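Local coordinates for glutathione S-transferase (Cupriavidus metallidurans, PDB 4MK3), which binds glutathione sulfinic acid in the crystal and probably acts as a glutathione transferase, joining glutathione to electrophilic substrates, at residues A[24-29]-A[51-56]; A[29-34]-A[70-75]; A[37-42]-A[216-221]. All blocks are in the same frame, centred on the assembly; numbering follows the deposited sequence.

Interaction 1. Residues A[24-29]-A[51-56]. With GSF (L-gamma-glutamyl-3-sulfino-L-alanylglycine), chain E.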
loop_
_atom_site.group_PDB
_atom_site.type_symbol
_atom_site.label_atom_id
_atom_site.label_comp_id
_atom_site.label_asym_id
_atom_site.label_seq_id
_atom_site.Cartn_x
_atom_site.Cartn_y
_atom_site.Cartn_z
ATOM N N LYS A 24 0.748 -1.238 -21.563
ATOM C CA LYS A 24 1.056 0.172 -21.382
ATOM C C LYS A 24 1.236 0.470 -19.916
ATOM O O LYS A 24 0.413 0.077 -19.090
ATOM C CB LYS A 24 -0.071 1.053 -21.927
ATOM C CG LYS A 24 -0.254 0.978 -23.422
ATOM C CD LYS A 24 -1.513 1.735 -23.842
ATOM C CE LYS A 24 -1.716 1.675 -25.341
ATOM N NZ LYS A 24 -1.834 0.279 -25.823
ATOM N N LEU A 25 2.312 1.178 -19.586
ATOM C CA LEU A 25 2.513 1.641 -18.227
ATOM C C LEU A 25 2.345 3.144 -18.164
ATOM O O LEU A 25 3.114 3.898 -18.775
ATOM C CB LEU A 25 3.900 1.277 -17.690
ATOM C CG LEU A 25 4.122 1.623 -16.221
ATOM C CD1 LEU A 25 3.390 0.683 -15.309
ATOM C CD2 LEU A 25 5.635 1.640 -15.891
ATOM N N TYR A 26 1.320 3.559 -17.434
ATOM C CA TYR A 26 1.084 4.945 -17.125
ATOM C C TYR A 26 1.905 5.280 -15.901
ATOM O O TYR A 26 1.779 4.658 -14.850
ATOM C CB TYR A 26 -0.420 5.219 -16.899
ATOM C CG TYR A 26 -1.203 5.215 -18.163
ATOM C CD1 TYR A 26 -1.649 4.023 -18.713
ATOM C CD2 TYR A 26 -1.450 6.397 -18.851
ATOM C CE1 TYR A 26 -2.354 4.010 -19.888
ATOM C CE2 TYR A 26 -2.148 6.397 -20.028
ATOM C CZ TYR A 26 -2.590 5.209 -20.551
ATOM O OH TYR A 26 -3.302 5.283 -21.737
ATOM N N ALA A 27 2.775 6.262 -16.061
ATOM C CA ALA A 27 3.805 6.504 -15.071
ATOM C C ALA A 27 4.383 7.875 -15.277
ATOM O O ALA A 27 3.940 8.607 -16.120
ATOM C CB ALA A 27 4.883 5.455 -15.205
ATOM N N SER A 28 5.381 8.224 -14.481
ATOM C CA SER A 28 6.157 9.421 -14.738
ATOM C C SER A 28 7.605 9.023 -14.510
ATOM O O SER A 28 7.884 7.979 -13.905
ATOM C CB SER A 28 5.747 10.558 -13.818
ATOM O OG SER A 28 6.202 10.288 -12.504
ATOM N N GLN A 29 8.512 9.852 -15.012
ATOM C CA GLN A 29 9.935 9.551 -14.914
ATOM C C GLN A 29 10.480 9.863 -13.526
ATOM O O GLN A 29 11.606 9.461 -13.200
ATOM C CB GLN A 29 10.716 10.336 -15.967
ATOM C CG GLN A 29 10.361 9.995 -17.423
ATOM C CD GLN A 29 11.011 8.710 -17.925
ATOM O OE1 GLN A 29 12.032 8.265 -17.397
ATOM N NE2 GLN A 29 10.431 8.120 -18.969
ATOM N N ILE A 51 4.071 5.457 -20.920
ATOM C CA ILE A 51 3.236 6.631 -21.194
ATOM C C ILE A 51 3.344 7.593 -20.020
ATOM O O ILE A 51 2.851 7.295 -18.926
ATOM C CB ILE A 51 1.753 6.264 -21.433
ATOM C CG1 ILE A 51 1.637 5.256 -22.580
ATOM C CG2 ILE A 51 0.957 7.523 -21.780
ATOM C CD1 ILE A 51 0.230 4.768 -22.848
ATOM N N GLU A 52 4.006 8.733 -20.222
ATOM C CA GLU A 52 4.167 9.699 -19.142
ATOM C C GLU A 52 2.824 10.355 -18.938
ATOM O O GLU A 52 2.209 10.811 -19.909
ATOM C CB GLU A 52 5.209 10.780 -19.469
ATOM C CG GLU A 52 6.659 10.312 -19.422
ATOM C CD GLU A 52 7.133 9.698 -20.720
ATOM O OE1 GLU A 52 8.156 8.974 -20.702
ATOM O OE2 GLU A 52 6.497 9.955 -21.763
ATOM N N GLU A 53 2.383 10.418 -17.689
ATOM C CA GLU A 53 1.094 10.992 -17.333
ATOM C C GLU A 53 1.296 11.867 -16.102
ATOM O O GLU A 53 1.818 11.378 -15.095
ATOM C CB GLU A 53 0.129 9.840 -17.019
ATOM C CG GLU A 53 -1.279 10.258 -16.650
ATOM C CD GLU A 53 -2.004 10.987 -17.768
ATOM O OE1 GLU A 53 -1.659 10.817 -18.968
ATOM O OE2 GLU A 53 -2.906 11.783 -17.441
ATOM N N ASN A 54 0.946 13.147 -16.190
ATOM C CA ASN A 54 0.955 14.063 -15.033
ATOM C C ASN A 54 -0.349 14.024 -14.254
ATOM O O ASN A 54 -1.329 14.716 -14.585
ATOM C CB ASN A 54 1.238 15.500 -15.460
ATOM C CG ASN A 54 1.266 16.466 -14.288
ATOM O OD1 ASN A 54 1.253 16.055 -13.131
ATOM N ND2 ASN A 54 1.306 17.759 -14.588
ATOM N N VAL A 55 -0.335 13.220 -13.197
ATOM C CA VAL A 55 -1.530 12.974 -12.403
ATOM C C VAL A 55 -1.995 14.189 -11.614
ATOM O O VAL A 55 -3.105 14.197 -11.099
ATOM C CB VAL A 55 -1.343 11.788 -11.446
ATOM C CG1 VAL A 55 -1.115 10.519 -12.242
ATOM C CG2 VAL A 55 -0.211 12.051 -10.494
ATOM N N TRP A 56 -1.152 15.217 -11.513
ATOM C CA TRP A 56 -1.522 16.436 -10.789
ATOM C C TRP A 56 -2.120 17.504 -11.688
ATOM O O TRP A 56 -2.567 18.539 -11.203
ATOM C CB TRP A 56 -0.315 17.001 -10.038
ATOM C CG TRP A 56 0.175 16.030 -9.026
ATOM C CD1 TRP A 56 1.272 15.242 -9.125
ATOM C CD2 TRP A 56 -0.440 15.716 -7.774
ATOM N NE1 TRP A 56 1.391 14.450 -8.009
ATOM C CE2 TRP A 56 0.348 14.725 -7.165
ATOM C CE3 TRP A 56 -1.576 16.179 -7.109
ATOM C CZ2 TRP A 56 0.038 14.184 -5.912
ATOM C CZ3 TRP A 56 -1.883 15.637 -5.863
ATOM C CH2 TRP A 56 -1.082 14.655 -5.288
HETATM C CB1 GSF E . 1.059 4.958 -4.483
HETATM C CG1 GSF E . 1.324 5.642 -5.818
HETATM C CD1 GSF E . 1.285 7.151 -5.713
HETATM O OE1 GSF E . 0.907 7.749 -4.725
HETATM C C1 GSF E . 1.599 2.673 -5.290
HETATM O O11 GSF E . 1.731 2.655 -6.540
HETATM O O12 GSF E . 2.366 1.970 -4.580
HETATM N N1 GSF E . 0.136 2.987 -3.371
HETATM C CA1 GSF E . 0.535 3.536 -4.664
HETATM N N2 GSF E . 1.737 7.850 -6.822
HETATM C CA2 GSF E . 1.692 9.273 -6.851
HETATM C CB2 GSF E . 2.701 9.796 -7.821
HETATM S SG2 GSF E . 4.354 9.759 -7.226
HETATM O O1S GSF E . 5.091 10.772 -8.001
HETATM O O2S GSF E . 4.902 8.383 -7.411
HETATM C C2 GSF E . 0.387 9.751 -7.449
HETATM O O2 GSF E . -0.037 9.264 -8.494
HETATM N N3 GSF E . -0.293 10.764 -6.783
HETATM C CA3 GSF E . -1.504 11.290 -7.344
HETATM C C3 GSF E . -2.597 11.490 -6.287
HETATM O O31 GSF E . -3.627 12.153 -6.613
HETATM O O32 GSF E . -2.485 11.020 -5.135
#

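Interaction 2. Residues A[29-34]-A[70-75]. With GSF (L-gamma-glutamyl-3-sulfino-L-alanylglycine), chain E.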
loop_
_atom_site.group_PDB
_atom_site.type_symbol
_atom_site.label_atom_id
_atom_site.label_comp_id
_atom_site.label_asym_id
_atom_site.label_seq_id
_atom_site.Cartn_x
_atom_site.Cartn_y
_atom_site.Cartn_z
ATOM N N GLN A 29 8.512 9.852 -15.012
ATOM C CA GLN A 29 9.935 9.551 -14.914
ATOM C C GLN A 29 10.480 9.863 -13.526
ATOM O O GLN A 29 11.606 9.461 -13.200
ATOM C CB GLN A 29 10.716 10.336 -15.967
ATOM C CG GLN A 29 10.361 9.995 -17.423
ATOM C CD GLN A 29 11.011 8.710 -17.925
ATOM O OE1 GLN A 29 12.032 8.265 -17.397
ATOM N NE2 GLN A 29 10.431 8.120 -18.969
ATOM N N THR A 30 9.696 10.560 -12.706
ATOM C CA THR A 30 10.128 10.900 -11.340
ATOM C C THR A 30 9.499 10.000 -10.284
ATOM O O THR A 30 10.105 9.801 -9.226
ATOM C CB THR A 30 9.797 12.375 -10.991
ATOM O OG1 THR A 30 8.410 12.633 -11.248
ATOM C CG2 THR A 30 10.628 13.306 -11.818
ATOM N N SER A 31 8.329 9.425 -10.562
ATOM C CA SER A 31 7.579 8.652 -9.570
ATOM C C SER A 31 8.423 7.495 -9.056
ATOM O O SER A 31 8.830 6.643 -9.845
ATOM C CB SER A 31 6.275 8.095 -10.155
ATOM O OG SER A 31 5.711 7.084 -9.304
ATOM N N PRO A 32 8.666 7.447 -7.733
ATOM C CA PRO A 32 9.507 6.350 -7.226
ATOM C C PRO A 32 8.771 5.024 -7.193
ATOM O O PRO A 32 9.390 3.960 -7.326
ATOM C CB PRO A 32 9.888 6.836 -5.833
ATOM C CG PRO A 32 8.800 7.754 -5.417
ATOM C CD PRO A 32 8.346 8.433 -6.681
ATOM N N TYR A 33 7.450 5.067 -7.035
ATOM C CA TYR A 33 6.651 3.853 -7.123
ATOM C C TYR A 33 6.666 3.325 -8.546
ATOM O O TYR A 33 6.730 2.114 -8.764
ATOM C CB TYR A 33 5.200 4.120 -6.689
ATOM C CG TYR A 33 5.007 4.792 -5.336
ATOM C CD1 TYR A 33 4.928 4.066 -4.169
ATOM C CD2 TYR A 33 4.816 6.153 -5.274
ATOM C CE1 TYR A 33 4.708 4.719 -2.951
ATOM C CE2 TYR A 33 4.604 6.801 -4.104
ATOM C CZ TYR A 33 4.545 6.093 -2.946
ATOM O OH TYR A 33 4.303 6.765 -1.773
ATOM N N ALA A 34 6.563 4.222 -9.513
ATOM C CA ALA A 34 6.647 3.803 -10.895
ATOM C C ALA A 34 8.059 3.326 -11.225
ATOM O O ALA A 34 8.232 2.391 -12.009
ATOM C CB ALA A 34 6.244 4.928 -11.830
ATOM N N LYS A 70 -3.867 7.557 -9.478
ATOM C CA LYS A 70 -2.438 7.450 -9.208
ATOM C C LYS A 70 -1.691 6.659 -10.268
ATOM O O LYS A 70 -2.257 5.793 -10.945
ATOM C CB LYS A 70 -2.189 6.814 -7.828
ATOM C CG LYS A 70 -2.652 7.675 -6.676
ATOM C CD LYS A 70 -2.548 6.934 -5.361
ATOM C CE LYS A 70 -2.911 7.807 -4.231
ATOM N NZ LYS A 70 -1.768 8.711 -3.926
ATOM N N VAL A 71 -0.413 6.991 -10.425
ATOM C CA VAL A 71 0.518 6.158 -11.167
ATOM C C VAL A 71 1.467 5.492 -10.179
ATOM O O VAL A 71 1.732 6.045 -9.103
ATOM C CB VAL A 71 1.329 6.954 -12.211
ATOM C CG1 VAL A 71 0.419 7.402 -13.333
ATOM C CG2 VAL A 71 2.047 8.142 -11.588
ATOM N N PRO A 72 2.000 4.315 -10.539
ATOM C CA PRO A 72 1.843 3.613 -11.807
ATOM C C PRO A 72 0.525 2.889 -11.953
ATOM O O PRO A 72 -0.115 2.477 -10.984
ATOM C CB PRO A 72 2.983 2.588 -11.790
ATOM C CG PRO A 72 3.235 2.337 -10.308
ATOM C CD PRO A 72 2.977 3.643 -9.650
ATOM N N CYS A 73 0.142 2.722 -13.216
ATOM C CA CYS A 73 -0.999 1.896 -13.568
ATOM C C CYS A 73 -0.633 1.174 -14.857
ATOM O O CYS A 73 -0.232 1.796 -15.852
ATOM C CB CYS A 73 -2.262 2.751 -13.743
ATOM S SG CYS A 73 -3.726 1.781 -14.143
ATOM N N LEU A 74 -0.731 -0.154 -14.841
ATOM C CA LEU A 74 -0.449 -0.976 -16.010
ATOM C C LEU A 74 -1.749 -1.348 -16.697
ATOM O O LEU A 74 -2.676 -1.840 -16.061
ATOM C CB LEU A 74 0.280 -2.250 -15.580
ATOM C CG LEU A 74 0.788 -3.158 -16.691
ATOM C CD1 LEU A 74 2.016 -2.558 -17.371
ATOM C CD2 LEU A 74 1.097 -4.550 -16.125
ATOM N N VAL A 75 -1.838 -1.083 -17.991
ATOM C CA VAL A 75 -3.036 -1.363 -18.748
ATOM C C VAL A 75 -2.682 -2.450 -19.728
ATOM O O VAL A 75 -1.786 -2.280 -20.568
ATOM C CB VAL A 75 -3.545 -0.105 -19.462
ATOM C CG1 VAL A 75 -4.744 -0.421 -20.345
ATOM C CG2 VAL A 75 -3.892 0.975 -18.435
HETATM C CB1 GSF E . 1.059 4.958 -4.483
HETATM C CG1 GSF E . 1.324 5.642 -5.818
HETATM C CD1 GSF E . 1.285 7.151 -5.713
HETATM O OE1 GSF E . 0.907 7.749 -4.725
HETATM C C1 GSF E . 1.599 2.673 -5.290
HETATM O O11 GSF E . 1.731 2.655 -6.540
HETATM O O12 GSF E . 2.366 1.970 -4.580
HETATM N N1 GSF E . 0.136 2.987 -3.371
HETATM C CA1 GSF E . 0.535 3.536 -4.664
HETATM N N2 GSF E . 1.737 7.850 -6.822
HETATM C CA2 GSF E . 1.692 9.273 -6.851
HETATM C CB2 GSF E . 2.701 9.796 -7.821
HETATM S SG2 GSF E . 4.354 9.759 -7.226
HETATM O O1S GSF E . 5.091 10.772 -8.001
HETATM O O2S GSF E . 4.902 8.383 -7.411
HETATM C C2 GSF E . 0.387 9.751 -7.449
HETATM O O2 GSF E . -0.037 9.264 -8.494
HETATM N N3 GSF E . -0.293 10.764 -6.783
HETATM C CA3 GSF E . -1.504 11.290 -7.344
HETATM C C3 GSF E . -2.597 11.490 -6.287
HETATM O O31 GSF E . -3.627 12.153 -6.613
HETATM O O32 GSF E . -2.485 11.020 -5.135
#

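Interaction 3. Residues A[37-42]-A[216-221]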
loop_
_atom_site.group_PDB
_atom_site.type_symbol
_atom_site.label_atom_id
_atom_site.label_comp_id
_atom_site.label_asym_id
_atom_site.label_seq_id
_atom_site.Cartn_x
_atom_site.Cartn_y
_atom_site.Cartn_z
ATOM N N VAL A 37 8.414 -0.318 -10.428
ATOM C CA VAL A 37 7.827 -1.149 -11.462
ATOM C C VAL A 37 8.700 -1.199 -12.714
ATOM O O VAL A 37 8.896 -2.250 -13.297
ATOM C CB VAL A 37 6.418 -0.646 -11.814
ATOM C CG1 VAL A 37 5.915 -1.299 -13.109
ATOM C CG2 VAL A 37 5.469 -0.869 -10.641
ATOM N N ARG A 38 9.224 -0.059 -13.129
ATOM C CA ARG A 38 10.075 -0.030 -14.297
ATOM C C ARG A 38 11.351 -0.845 -14.095
ATOM O O ARG A 38 11.805 -1.525 -15.013
ATOM C CB ARG A 38 10.394 1.401 -14.676
ATOM C CG ARG A 38 9.158 2.202 -15.024
ATOM C CD ARG A 38 9.522 3.615 -15.291
ATOM N NE ARG A 38 10.381 3.709 -16.453
ATOM C CZ ARG A 38 11.238 4.691 -16.652
ATOM N NH1 ARG A 38 11.356 5.627 -15.734
ATOM N NH2 ARG A 38 11.976 4.723 -17.754
ATOM N N VAL A 39 11.913 -0.792 -12.896
ATOM C CA VAL A 39 13.082 -1.622 -12.592
ATOM C C VAL A 39 12.722 -3.107 -12.687
ATOM O O VAL A 39 13.455 -3.883 -13.291
ATOM C CB VAL A 39 13.688 -1.257 -11.230
ATOM C CG1 VAL A 39 14.700 -2.319 -10.777
ATOM C CG2 VAL A 39 14.341 0.131 -11.301
ATOM N N VAL A 40 11.586 -3.498 -12.118
ATOM C CA VAL A 40 11.153 -4.872 -12.217
ATOM C C VAL A 40 11.005 -5.249 -13.697
ATOM O O VAL A 40 11.516 -6.268 -14.148
ATOM C CB VAL A 40 9.822 -5.101 -11.474
ATOM C CG1 VAL A 40 9.255 -6.476 -11.804
ATOM C CG2 VAL A 40 10.040 -4.956 -9.962
ATOM N N LEU A 41 10.301 -4.439 -14.478
ATOM C CA LEU A 41 10.113 -4.781 -15.886
ATOM C C LEU A 41 11.427 -4.904 -16.644
ATOM O O LEU A 41 11.596 -5.781 -17.475
ATOM C CB LEU A 41 9.200 -3.769 -16.574
ATOM C CG LEU A 41 7.764 -3.785 -16.041
ATOM C CD1 LEU A 41 7.015 -2.542 -16.452
ATOM C CD2 LEU A 41 7.029 -5.009 -16.558
ATOM N N ALA A 42 12.383 -4.038 -16.338
ATOM C CA ALA A 42 13.692 -4.113 -16.969
ATOM C C ALA A 42 14.451 -5.379 -16.551
ATOM O O ALA A 42 15.033 -6.064 -17.384
ATOM C CB ALA A 42 14.500 -2.888 -16.622
ATOM N N GLN A 216 21.903 -2.049 -14.560
ATOM C CA GLN A 216 21.371 -1.451 -15.784
ATOM C C GLN A 216 19.955 -0.891 -15.562
ATOM O O GLN A 216 19.610 0.186 -16.076
ATOM C CB GLN A 216 21.344 -2.478 -16.909
ATOM C CG GLN A 216 21.122 -1.822 -18.269
ATOM C CD GLN A 216 22.276 -0.934 -18.644
ATOM O OE1 GLN A 216 23.435 -1.369 -18.643
ATOM N NE2 GLN A 216 21.991 0.327 -18.947
ATOM N N SER A 217 19.132 -1.619 -14.830
ATOM C CA SER A 217 17.765 -1.199 -14.585
ATOM C C SER A 217 17.678 0.141 -13.856
ATOM O O SER A 217 16.769 0.932 -14.100
ATOM C CB SER A 217 17.051 -2.282 -13.797
ATOM O OG SER A 217 17.734 -2.467 -12.557
ATOM N N PHE A 218 18.591 0.383 -12.926
ATOM C CA PHE A 218 18.662 1.670 -12.252
ATOM C C PHE A 218 19.242 2.755 -13.154
ATOM O O PHE A 218 18.709 3.868 -13.226
ATOM C CB PHE A 218 19.432 1.546 -10.923
ATOM C CG PHE A 218 18.559 1.068 -9.781
ATOM C CD1 PHE A 218 18.216 -0.256 -9.668
ATOM C CD2 PHE A 218 18.042 1.971 -8.877
ATOM C CE1 PHE A 218 17.387 -0.689 -8.634
ATOM C CE2 PHE A 218 17.202 1.554 -7.846
ATOM C CZ PHE A 218 16.873 0.219 -7.744
ATOM N N ILE A 219 20.338 2.443 -13.850
ATOM C CA ILE A 219 20.964 3.390 -14.773
ATOM C C ILE A 219 19.946 3.952 -15.777
ATOM O O ILE A 219 19.957 5.127 -16.094
ATOM C CB ILE A 219 22.101 2.680 -15.536
ATOM C CG1 ILE A 219 23.280 2.401 -14.595
ATOM C CG2 ILE A 219 22.552 3.495 -16.737
ATOM C CD1 ILE A 219 24.294 1.444 -15.175
ATOM N N ASP A 220 19.077 3.083 -16.282
ATOM C CA ASP A 220 18.142 3.471 -17.316
ATOM C C ASP A 220 16.903 4.203 -16.798
ATOM O O ASP A 220 16.129 4.695 -17.592
ATOM C CB ASP A 220 17.682 2.235 -18.113
ATOM C CG ASP A 220 18.759 1.686 -19.034
ATOM O OD1 ASP A 220 19.634 2.458 -19.448
ATOM O OD2 ASP A 220 18.681 0.479 -19.361
ATOM N N THR A 221 16.703 4.244 -15.488
ATOM C CA THR A 221 15.490 4.813 -14.885
ATOM C C THR A 221 15.752 5.961 -13.910
ATOM O O THR A 221 14.905 6.261 -13.067
ATOM C CB THR A 221 14.665 3.739 -14.145
ATOM O OG1 THR A 221 15.457 3.160 -13.106
ATOM C CG2 THR A 221 14.192 2.644 -15.106
HETATM O O HOH W 1 13.967 6.019 -19.101
#

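Interaction 1. Residues A[24-29]-A[51-56]
Three backbone hydrogen bonds tie Leu25 and Ala27 to the parallel strand beside them. Ile51 N donates to Leu25 O at 2.8 Å, Ala27 N to Ile51 O at 3.0 Å, and Glu53 N to Ala27 O at 2.9 Å, so Ile51 and Ala27 each bond through both N and O. Beyond the last of these, Gln29 NE2 gives a straight bond (161°) to Glu52 OE1 at 3.0 Å. That oxygen accepts through its anti lone pair and lies almost in the amide plane of Gln29, though the carboxylate is turned 31° from it. The strands belong to a beta-alpha-beta unit of the thioredoxin-like domain, and the chain beyond Glu53 reaches Val55 and Trp56 of the glutathione site.

On the sheet face that carries Tyr26 and Ile51, the two side chains run alongside each other. Ile51 CD1 makes a CH-pi contact over one face of the Tyr26 ring, 4.1 Å from its centroid, and CG2 lies against CE2. Lys24 CD, two residues earlier on the strand, touches Ile51 CD1 at 3.6 Å. Glu53 CB comes to the ring's edge. Register thus rests on backbone bonds, one face on apolar packing, and the rim on a single neutral-to-charged pair.

Interaction 2. Residues A[29-34]-A[70-75]
This is a buried packing contact between the start of helix 32-44, at Tyr33 and Ala34, and the loop around Pro72 that leads into strand 73-75, and the bound glutathione sulfinic acid bridges the two. No hydrogen bond crosses directly. The pyrrolidine of Pro72 carries the protein-protein part: its CD lies 3.7 Å from Tyr33 CB and close to Ala34 N, while its CB meets Ala34 CB at 4.0 Å.

The peptide before Pro72 is cis, the cis-proline turn of the thioredoxin-like fold shared by glutathione transferases. It presents the backbone of Val71 to the ligand, which pairs with it as a neighbouring strand would: Val71 N donates to GSF O2 at 3.0 Å and Val71 O accepts from GSF N2 at 2.9 Å. Lys70 stretches out and bends only at its last torsion, bringing NZ to GSF O32 (2.7 Å) and GSF OE1 together.

From the helix side, Ser31 OG sits anti to its own N (chi1 166°), where it accepts from Ala34 N as the N-cap; its 2.4 Å separation from GSF O2S is shorter than a normal hydrogen bond, so the detail of that contact is doubtful. The Tyr33 ring lays one face over the glutamyl chain, with GSF CB1 3.8 Å above its centre, while GSF O2S approaches the ring edge in plane; the hydroxyl is held by Asp124. Replacing Tyr33 with an alanine would probably strip the glutamyl methylenes of their aromatic cover and leave Asp124 without its hydroxyl partner.

Interaction 3. Residues A[37-42]-A[216-221]
Arg38, in one of its two modelled conformers, meets Thr221 first: the methyl CG2 sits over one face of the guanidinium, 3.9 Å above its plane and over its centre. At the guanidinium edge, in plane, a water accepts from Arg38 NH2 at 2.7 Å and donates to Asp220 O, linking the segments where no direct hydrogen bond does. In this conformer the bend at chi3 (64°) turns the planar group across the methyl.

Val39 follows, with its two methyls sharing the work. CG1, anti to the backbone N (chi1 167°), touches Ser217 OG at 3.5 Å and Phe218 CE1 at 3.8 Å; CG2 lies over one face of the Phe218 ring in a CH-pi contact, 4.3 Å from the centroid, and also meets Thr221 OG1. That hydroxyl donates back to Ser217 O, 2.8 Å away, on a lone pair in the carbonyl plane. One turn on, Ala42 CB packs on Ser217 CB at 3.9 Å, and Ser217 OG bonds to Glu43.

Arg35, from the same helix, adds hydrogen bonds to Phe218 O and Thr221 OG1. Helix 32-44 is thus flanked by helix 216-219, helix 177-192, helix 85-94 and strand 24-27.

Overall arrangement
Helix 32-44 and the strand before it tie the three contacts together. Interactions 1 and 2 lie about 6 Å apart between centres and share Gln29 and one sheet, in which strand 24-27 runs between 49-52 and 73-75; both reach the bound glutathione sulfinic acid. Interaction 3 sits about 15 Å from interaction 1 and 13 Å from interaction 2, joined to them by Leu25 on Val37 and Arg38 and by Pro72 on Val37. Along the chain the segments of each pair of contacts alternate. The first two contacts shape the ligand site within the N-terminal domain, whereas interaction 3 carries that domain's helix onto the C-terminal, helical part of the chain.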